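PDB 4N83: ribonucleoside-diphosphate reductase subunit beta from Streptococcus sanguinis, which serves as the metal-carrying small subunit of a class Ib ribonucleotide reductase, an enzyme that probably turns ribonucleoside diphosphates into the deoxyribonucleotides needed for DNA synthesis. Local coordinates for residues Glu230-Glu233 / Gly234-Glu237; Phe121-Thr124 / Asn125-Tyr129; Leu209-Asp212 / Glu213-Lys216. All coordinates share one frame; numbering follows the deposited sequence.

Contact 1: residues Glu230-Glu233 / Gly234-Glu237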
loop_
_atom_site.group_PDB
_atom_site.type_symbol
_atom_site.label_atom_id
_atom_site.label_comp_id
_atom_site.label_asym_id
_atom_site.label_seq_id
_atom_site.Cartn_x
_atom_site.Cartn_y
_atom_site.Cartn_z
ATOM N N GLU A 230 -8.391 30.816 -1.729
ATOM C CA GLU A 230 -8.267 31.918 -2.686
ATOM C C GLU A 230 -7.748 31.423 -4.039
ATOM O O GLU A 230 -8.247 31.835 -5.086
ATOM C CB GLU A 230 -7.350 33.013 -2.130
ATOM C CG GLU A 230 -7.473 34.350 -2.846
ATOM C CD GLU A 230 -6.778 35.482 -2.111
ATOM O OE1 GLU A 230 -5.782 35.221 -1.403
ATOM O OE2 GLU A 230 -7.228 36.639 -2.243
ATOM N N ASN A 231 -6.754 30.537 -4.007
ATOM C CA ASN A 231 -6.243 29.898 -5.226
ATOM C C ASN A 231 -7.263 28.965 -5.882
ATOM O O ASN A 231 -7.269 28.814 -7.105
ATOM C CB ASN A 231 -4.944 29.131 -4.942
ATOM C CG ASN A 231 -3.707 29.997 -5.103
ATOM O OD1 ASN A 231 -3.406 30.464 -6.201
ATOM N ND2 ASN A 231 -2.979 30.208 -4.009
ATOM N N GLU A 232 -8.119 28.343 -5.071
ATOM C CA GLU A 232 -9.162 27.451 -5.585
ATOM C C GLU A 232 -10.257 28.244 -6.296
ATOM O O GLU A 232 -10.834 27.769 -7.274
ATOM C CB GLU A 232 -9.772 26.608 -4.459
ATOM C CG GLU A 232 -10.417 25.310 -4.929
ATOM C CD GLU A 232 -9.406 24.279 -5.410
ATOM O OE1 GLU A 232 -8.266 24.258 -4.894
ATOM O OE2 GLU A 232 -9.754 23.480 -6.306
ATOM N N GLU A 233 -10.538 29.447 -5.799
ATOM C CA GLU A 233 -11.478 30.358 -6.458
ATOM C C GLU A 233 -10.966 30.804 -7.835
ATOM O O GLU A 233 -11.759 31.136 -8.718
ATOM C CB GLU A 233 -11.766 31.575 -5.571
ATOM C CG GLU A 233 -12.687 31.274 -4.395
ATOM C CD GLU A 233 -12.825 32.440 -3.431
ATOM O OE1 GLU A 233 -11.790 32.972 -2.977
ATOM O OE2 GLU A 233 -13.973 32.818 -3.115
ATOM N N GLY A 234 -9.644 30.812 -8.008
ATOM C CA GLY A 234 -9.030 31.064 -9.311
ATOM C C GLY A 234 -9.177 29.881 -10.254
ATOM O O GLY A 234 -9.464 30.057 -11.439
ATOM N N TYR A 235 -8.978 28.675 -9.724
ATOM C CA TYR A 235 -9.126 27.438 -10.498
ATOM C C TYR A 235 -10.594 27.147 -10.824
ATOM O O TYR A 235 -10.901 26.602 -11.886
ATOM C CB TYR A 235 -8.507 26.258 -9.734
ATOM C CG TYR A 235 -8.568 24.931 -10.466
ATOM C CD1 TYR A 235 -7.689 24.645 -11.507
ATOM C CD2 TYR A 235 -9.499 23.959 -10.110
ATOM C CE1 TYR A 235 -7.741 23.432 -12.176
ATOM C CE2 TYR A 235 -9.558 22.743 -10.771
ATOM C CZ TYR A 235 -8.676 22.484 -11.803
ATOM O OH TYR A 235 -8.732 21.277 -12.463
ATOM N N THR A 236 -11.490 27.506 -9.908
ATOM C CA THR A 236 -12.929 27.341 -10.119
ATOM C C THR A 236 -13.405 28.236 -11.264
ATOM O O THR A 236 -14.082 27.772 -12.182
ATOM C CB THR A 236 -13.730 27.676 -8.842
ATOM O OG1 THR A 236 -13.255 26.879 -7.750
ATOM C CG2 THR A 236 -15.217 27.413 -9.042
ATOM N N GLU A 237 -13.041 29.516 -11.202
ATOM C CA GLU A 237 -13.377 30.475 -12.258
ATOM C C GLU A 237 -12.676 30.149 -13.582
ATOM O O GLU A 237 -13.180 30.490 -14.653
ATOM C CB GLU A 237 -13.040 31.904 -11.813
ATOM C CG GLU A 237 -13.974 32.442 -10.738
ATOM C CD GLU A 237 -13.545 33.791 -10.191
ATOM O OE1 GLU A 237 -13.161 34.670 -10.991
ATOM O OE2 GLU A 237 -13.609 33.978 -8.957
#
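G234 follows E233 directly and has no side chain; its N-H is shared between two weak bonds, to E230 O at 3.4 Å and to N231 O at 3.2 Å. Y235 N makes the firmer bond to N231 O, 3.1 Å away. Its ring swings out with CG anti to the backbone N (chi1 -178°), alongside the side chain of E232 and pointing the same way. There E232 OE2 comes 3.8 Å from Y235 CD2, obliquely to the ring, while S163 OG holds that same carboxylate oxygen by a hydrogen bond. This is the C-terminal part of the long helix 211-240 of the ferritin-like bundle, and the next residue adds a side-chain bond to the helical backbone. T236 grips E232 O twice: T236 N reaches it at 2.7 Å and T236 OG1 at 2.6 Å, the two donors coming from opposite faces of the carbonyl plane. The hydroxyl can do this because it lies beside its own backbone N (chi1 -55°). E237 N closes the next turn on E233 O at 3.2 Å. The extended E237 chain runs back alongside that carbonyl, CG 3.3 Å from E233 O, and its carboxylate forms a salt bridge with K250 of helix 246-263.

Contact 2: residues Phe121-Thr124 / Asn125-Tyr129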
loop_
_atom_site.group_PDB
_atom_site.type_symbol
_atom_site.label_atom_id
_atom_site.label_comp_id
_atom_site.label_asym_id
_atom_site.label_seq_id
_atom_site.Cartn_x
_atom_site.Cartn_y
_atom_site.Cartn_z
ATOM N N PHE A 121 -3.604 15.428 -20.271
ATOM C CA PHE A 121 -2.419 15.304 -19.410
ATOM C C PHE A 121 -1.413 16.436 -19.628
ATOM O O PHE A 121 -0.766 16.882 -18.679
ATOM C CB PHE A 121 -1.731 13.941 -19.604
ATOM C CG PHE A 121 -2.349 12.830 -18.800
ATOM C CD1 PHE A 121 -2.153 12.760 -17.427
ATOM C CD2 PHE A 121 -3.126 11.853 -19.411
ATOM C CE1 PHE A 121 -2.721 11.741 -16.679
ATOM C CE2 PHE A 121 -3.696 10.830 -18.669
ATOM C CZ PHE A 121 -3.493 10.773 -17.301
ATOM N N ALA A 122 -1.291 16.899 -20.870
ATOM C CA ALA A 122 -0.391 18.003 -21.202
ATOM C C ALA A 122 -0.779 19.298 -20.483
ATOM O O ALA A 122 0.087 20.025 -19.997
ATOM C CB ALA A 122 -0.362 18.227 -22.707
ATOM N N TRP A 123 -2.081 19.571 -20.416
ATOM C CA TRP A 123 -2.593 20.794 -19.787
ATOM C C TRP A 123 -2.486 20.766 -18.259
ATOM O O TRP A 123 -2.169 21.785 -17.640
ATOM C CB TRP A 123 -4.049 21.035 -20.205
ATOM C CG TRP A 123 -4.699 22.193 -19.508
ATOM C CD1 TRP A 123 -4.534 23.517 -19.789
ATOM C CD2 TRP A 123 -5.620 22.127 -18.413
ATOM N NE1 TRP A 123 -5.295 24.280 -18.936
ATOM C CE2 TRP A 123 -5.971 23.452 -18.080
ATOM C CE3 TRP A 123 -6.180 21.074 -17.678
ATOM C CZ2 TRP A 123 -6.861 23.754 -17.048
ATOM C CZ3 TRP A 123 -7.061 21.375 -16.649
ATOM C CH2 TRP A 123 -7.394 22.705 -16.345
ATOM N N THR A 124 -2.751 19.605 -17.661
ATOM C CA THR A 124 -2.723 19.460 -16.202
ATOM C C THR A 124 -1.305 19.592 -15.647
ATOM O O THR A 124 -1.114 20.071 -14.528
ATOM C CB THR A 124 -3.305 18.106 -15.746
ATOM O OG1 THR A 124 -2.570 17.034 -16.350
ATOM C CG2 THR A 124 -4.774 17.989 -16.126
ATOM N N ASN A 125 -0.320 19.168 -16.438
ATOM C CA ASN A 125 1.089 19.276 -16.059
ATOM C C ASN A 125 1.676 20.677 -16.278
ATOM O O ASN A 125 2.776 20.967 -15.804
ATOM C CB ASN A 125 1.924 18.239 -16.819
ATOM C CG ASN A 125 1.535 16.808 -16.482
ATOM O OD1 ASN A 125 1.075 16.518 -15.376
ATOM N ND2 ASN A 125 1.723 15.903 -17.437
ATOM N N THR A 126 0.948 21.534 -16.996
ATOM C CA THR A 126 1.383 22.910 -17.263
ATOM C C THR A 126 0.360 23.946 -16.776
ATOM O O THR A 126 0.311 25.068 -17.282
ATOM C CB THR A 126 1.637 23.126 -18.769
ATOM O OG1 THR A 126 0.422 22.911 -19.500
ATOM C CG2 THR A 126 2.712 22.174 -19.279
ATOM N N ASN A 127 -0.445 23.567 -15.787
ATOM C CA ASN A 127 -1.461 24.452 -15.225
ATOM C C ASN A 127 -0.822 25.431 -14.232
ATOM O O ASN A 127 -0.007 25.017 -13.408
ATOM C CB ASN A 127 -2.540 23.615 -14.529
ATOM C CG ASN A 127 -3.803 24.406 -14.220
ATOM O OD1 ASN A 127 -3.750 25.484 -13.630
ATOM N ND2 ASN A 127 -4.951 23.857 -14.597
ATOM N N PRO A 128 -1.171 26.732 -14.314
ATOM C CA PRO A 128 -0.694 27.699 -13.313
ATOM C C PRO A 128 -1.211 27.447 -11.891
ATOM O O PRO A 128 -0.474 27.653 -10.926
ATOM C CB PRO A 128 -1.231 29.041 -13.828
ATOM C CG PRO A 128 -1.473 28.836 -15.280
ATOM C CD PRO A 128 -1.871 27.399 -15.427
ATOM N N TYR A 129 -2.464 27.010 -11.771
ATOM C CA TYR A 129 -3.099 26.812 -10.466
ATOM C C TYR A 129 -2.683 25.495 -9.815
ATOM O O TYR A 129 -2.225 25.484 -8.673
ATOM C CB TYR A 129 -4.623 26.849 -10.599
ATOM C CG TYR A 129 -5.159 28.124 -11.211
ATOM C CD1 TYR A 129 -5.252 29.293 -10.461
ATOM C CD2 TYR A 129 -5.575 28.162 -12.540
ATOM C CE1 TYR A 129 -5.744 30.464 -11.017
ATOM C CE2 TYR A 129 -6.068 29.326 -13.104
ATOM C CZ TYR A 129 -6.150 30.473 -12.339
ATOM O OH TYR A 129 -6.639 31.632 -12.896
#
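The short link between helix 114-124 and helix 128-143 is made here: T126 and N125 bond back onto the outgoing helix, and N127 N-caps the incoming one. F121 O takes two donors from the same face of its carbonyl plane, N125 N at 3.2 Å and T124 OG1 at 2.9 Å. One residue on, T126 OG1 returns to A122 O at 2.9 Å, its hydroxyl placed between the backbone N and the carbonyl carbon (chi1 61°). T126 N then bonds to W123 O at 3.2 Å, well above the carbonyl plane, as the last helical turn tightens. N127 works at both ends of its amide. Its OD1 accepts from Y129 N at 2.7 Å, the capping bond, while ND2 sits 3.0 Å above the plane of the W123 indole, offset toward the rim of the ring, with amide and ring planes 61° apart. The indole also makes a cation-pi contact with K57. Outside the turn, N125 OD1 accepts from A7 N of the second subunit, and F121 packs on N9 of that same subunit. Helix 211-240 also packs here: W123 meets L239, N127 meets Y235 and Y129 lies against both Y235 and S238.

Contact 3: residues Leu209-Asp212 / Glu213-Lys216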
loop_
_atom_site.group_PDB
_atom_site.type_symbol
_atom_site.label_atom_id
_atom_site.label_comp_id
_atom_site.label_asym_id
_atom_site.label_seq_id
_atom_site.Cartn_x
_atom_site.Cartn_y
_atom_site.Cartn_z
ATOM N N LEU A 209 0.171 19.109 23.070
ATOM C CA LEU A 209 0.875 20.388 23.095
ATOM C C LEU A 209 0.179 21.353 24.058
ATOM O O LEU A 209 -1.015 21.203 24.323
ATOM C CB LEU A 209 0.907 21.007 21.695
ATOM C CG LEU A 209 1.493 20.166 20.558
ATOM C CD1 LEU A 209 1.284 20.868 19.224
ATOM C CD2 LEU A 209 2.968 19.874 20.790
ATOM N N PRO A 210 0.921 22.347 24.584
ATOM C CA PRO A 210 0.302 23.389 25.406
ATOM C C PRO A 210 -0.415 24.433 24.549
ATOM O O PRO A 210 -0.200 24.482 23.335
ATOM C CB PRO A 210 1.495 24.016 26.129
ATOM C CG PRO A 210 2.637 23.825 25.193
ATOM C CD PRO A 210 2.382 22.532 24.473
ATOM N N GLU A 211 -1.249 25.263 25.177
ATOM C CA GLU A 211 -1.941 26.354 24.471
ATOM C C GLU A 211 -0.966 27.274 23.725
ATOM O O GLU A 211 -1.338 27.902 22.731
ATOM C CB GLU A 211 -2.810 27.187 25.429
ATOM C CG GLU A 211 -4.261 26.729 25.542
ATOM C CD GLU A 211 -4.481 25.696 26.631
ATOM O OE1 GLU A 211 -4.224 26.012 27.811
ATOM O OE2 GLU A 211 -4.929 24.575 26.309
ATOM N N ASP A 212 0.268 27.357 24.221
ATOM C CA ASP A 212 1.353 28.066 23.542
ATOM C C ASP A 212 1.475 27.643 22.075
ATOM O O ASP A 212 1.360 28.471 21.171
ATOM C CB ASP A 212 2.678 27.807 24.276
ATOM C CG ASP A 212 3.889 28.348 23.530
ATOM O OD1 ASP A 212 3.786 29.428 22.911
ATOM O OD2 ASP A 212 4.951 27.693 23.574
ATOM N N GLU A 213 1.696 26.351 21.854
ATOM C CA GLU A 213 1.929 25.820 20.510
ATOM C C GLU A 213 0.634 25.567 19.729
ATOM O O GLU A 213 0.671 25.404 18.509
ATOM C CB GLU A 213 2.751 24.530 20.591
ATOM C CG GLU A 213 4.098 24.699 21.280
ATOM C CD GLU A 213 4.844 23.389 21.445
ATOM O OE1 GLU A 213 5.066 22.698 20.430
ATOM O OE2 GLU A 213 5.217 23.054 22.590
ATOM N N GLN A 214 -0.502 25.536 20.426
ATOM C CA GLN A 214 -1.803 25.310 19.783
ATOM C C GLN A 214 -2.331 26.557 19.071
ATOM O O GLN A 214 -2.906 26.457 17.986
ATOM C CB GLN A 214 -2.837 24.809 20.798
ATOM C CG GLN A 214 -2.623 23.363 21.228
ATOM C CD GLN A 214 -3.707 22.849 22.159
ATOM O OE1 GLN A 214 -4.822 23.373 22.185
ATOM N NE2 GLN A 214 -3.386 21.812 22.926
ATOM N N GLU A 215 -2.141 27.723 19.685
ATOM C CA GLU A 215 -2.544 28.994 19.073
ATOM C C GLU A 215 -1.709 29.320 17.830
ATOM O O GLU A 215 -2.201 29.956 16.898
ATOM C CB GLU A 215 -2.446 30.140 20.087
ATOM C CG GLU A 215 -3.528 30.124 21.163
ATOM C CD GLU A 215 -4.874 30.638 20.676
ATOM O OE1 GLU A 215 -4.908 31.644 19.938
ATOM O OE2 GLU A 215 -5.907 30.043 21.049
ATOM N N LYS A 216 -0.450 28.882 17.823
ATOM C CA LYS A 216 0.435 29.071 16.670
ATOM C C LYS A 216 0.051 28.176 15.491
ATOM O O LYS A 216 0.062 28.617 14.342
ATOM C CB LYS A 216 1.893 28.802 17.057
ATOM C CG LYS A 216 2.503 29.861 17.959
ATOM C CD LYS A 216 4.001 29.647 18.121
ATOM C CE LYS A 216 4.633 30.731 18.977
ATOM N NZ LYS A 216 4.576 32.072 18.331
#
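Q214 reaches back past P210 to the carbonyl of L209, donating from NE2 to L209 O at 2.8 Å. The side chain is extended beyond CG, which leaves beside its own backbone N (chi1 -73°), and this lets the amide reach L209 O. The bond is a bent one: the donor stands above the L209 carbonyl plane, and the acceptor lies tilted from the plane of the Q214 amide. On the way, Q214 CG passes 3.4 Å from P210 O.

E213 makes the second side-chain contact. Its extended chain crosses L209 at about a right angle, and the carboxylate ends against nonpolar carbons: E213 OE1 is 3.5 Å from L209 CD2, and E213 OE2 is 3.4 Å from P210 CD. The acid is thus laid over leucine and proline by van der Waals contact.

The backbone fixes where both chains start. P210 O accepts Q214 N at 3.1 Å, in the carbonyl plane, and more weakly takes E213 N as well. E215 N follows with a bond to E211 O at 3.2 Å. Further out, D212 OD1 and K216 NZ belong to groups of opposite charge but stay 5.3 Å apart, not in contact.

These residues make the N-terminal start of helix 211-240, at the surface and away from the metal site: L209 and P210 lead in and E211 begins it. P210 occupies the N-cap position, and as a proline it has no side-chain acceptor to cap the turn. Q214 NE2 ties the helix start to L209, the residue before the N-cap. E211, D212 and E213 are all acids; acidic residues are favoured in the first turn of helices, where their charge probably interacts favourably with the helix dipole.

Contacts 1 and 2 meet directly, though separated in sequence: Y235 CE1 lies 3.7 Å from N127 ND2, and G234 O is 3.5 Å from Y129 CZ, so helix 211-240 packs on the start of helix 128-143. Contact 3 opens that same helix 211-240, its centre 31 Å from that of contact 1 and 38 Å from that of contact 2, and it touches neither. The first two lie nearer the working centre. In contact 2 the F121 side chain is about 6 Å from that of Y104, the predicted active-site tyrosine; in contact 1 the side chain of E232 is about 14 Å from a bound manganese.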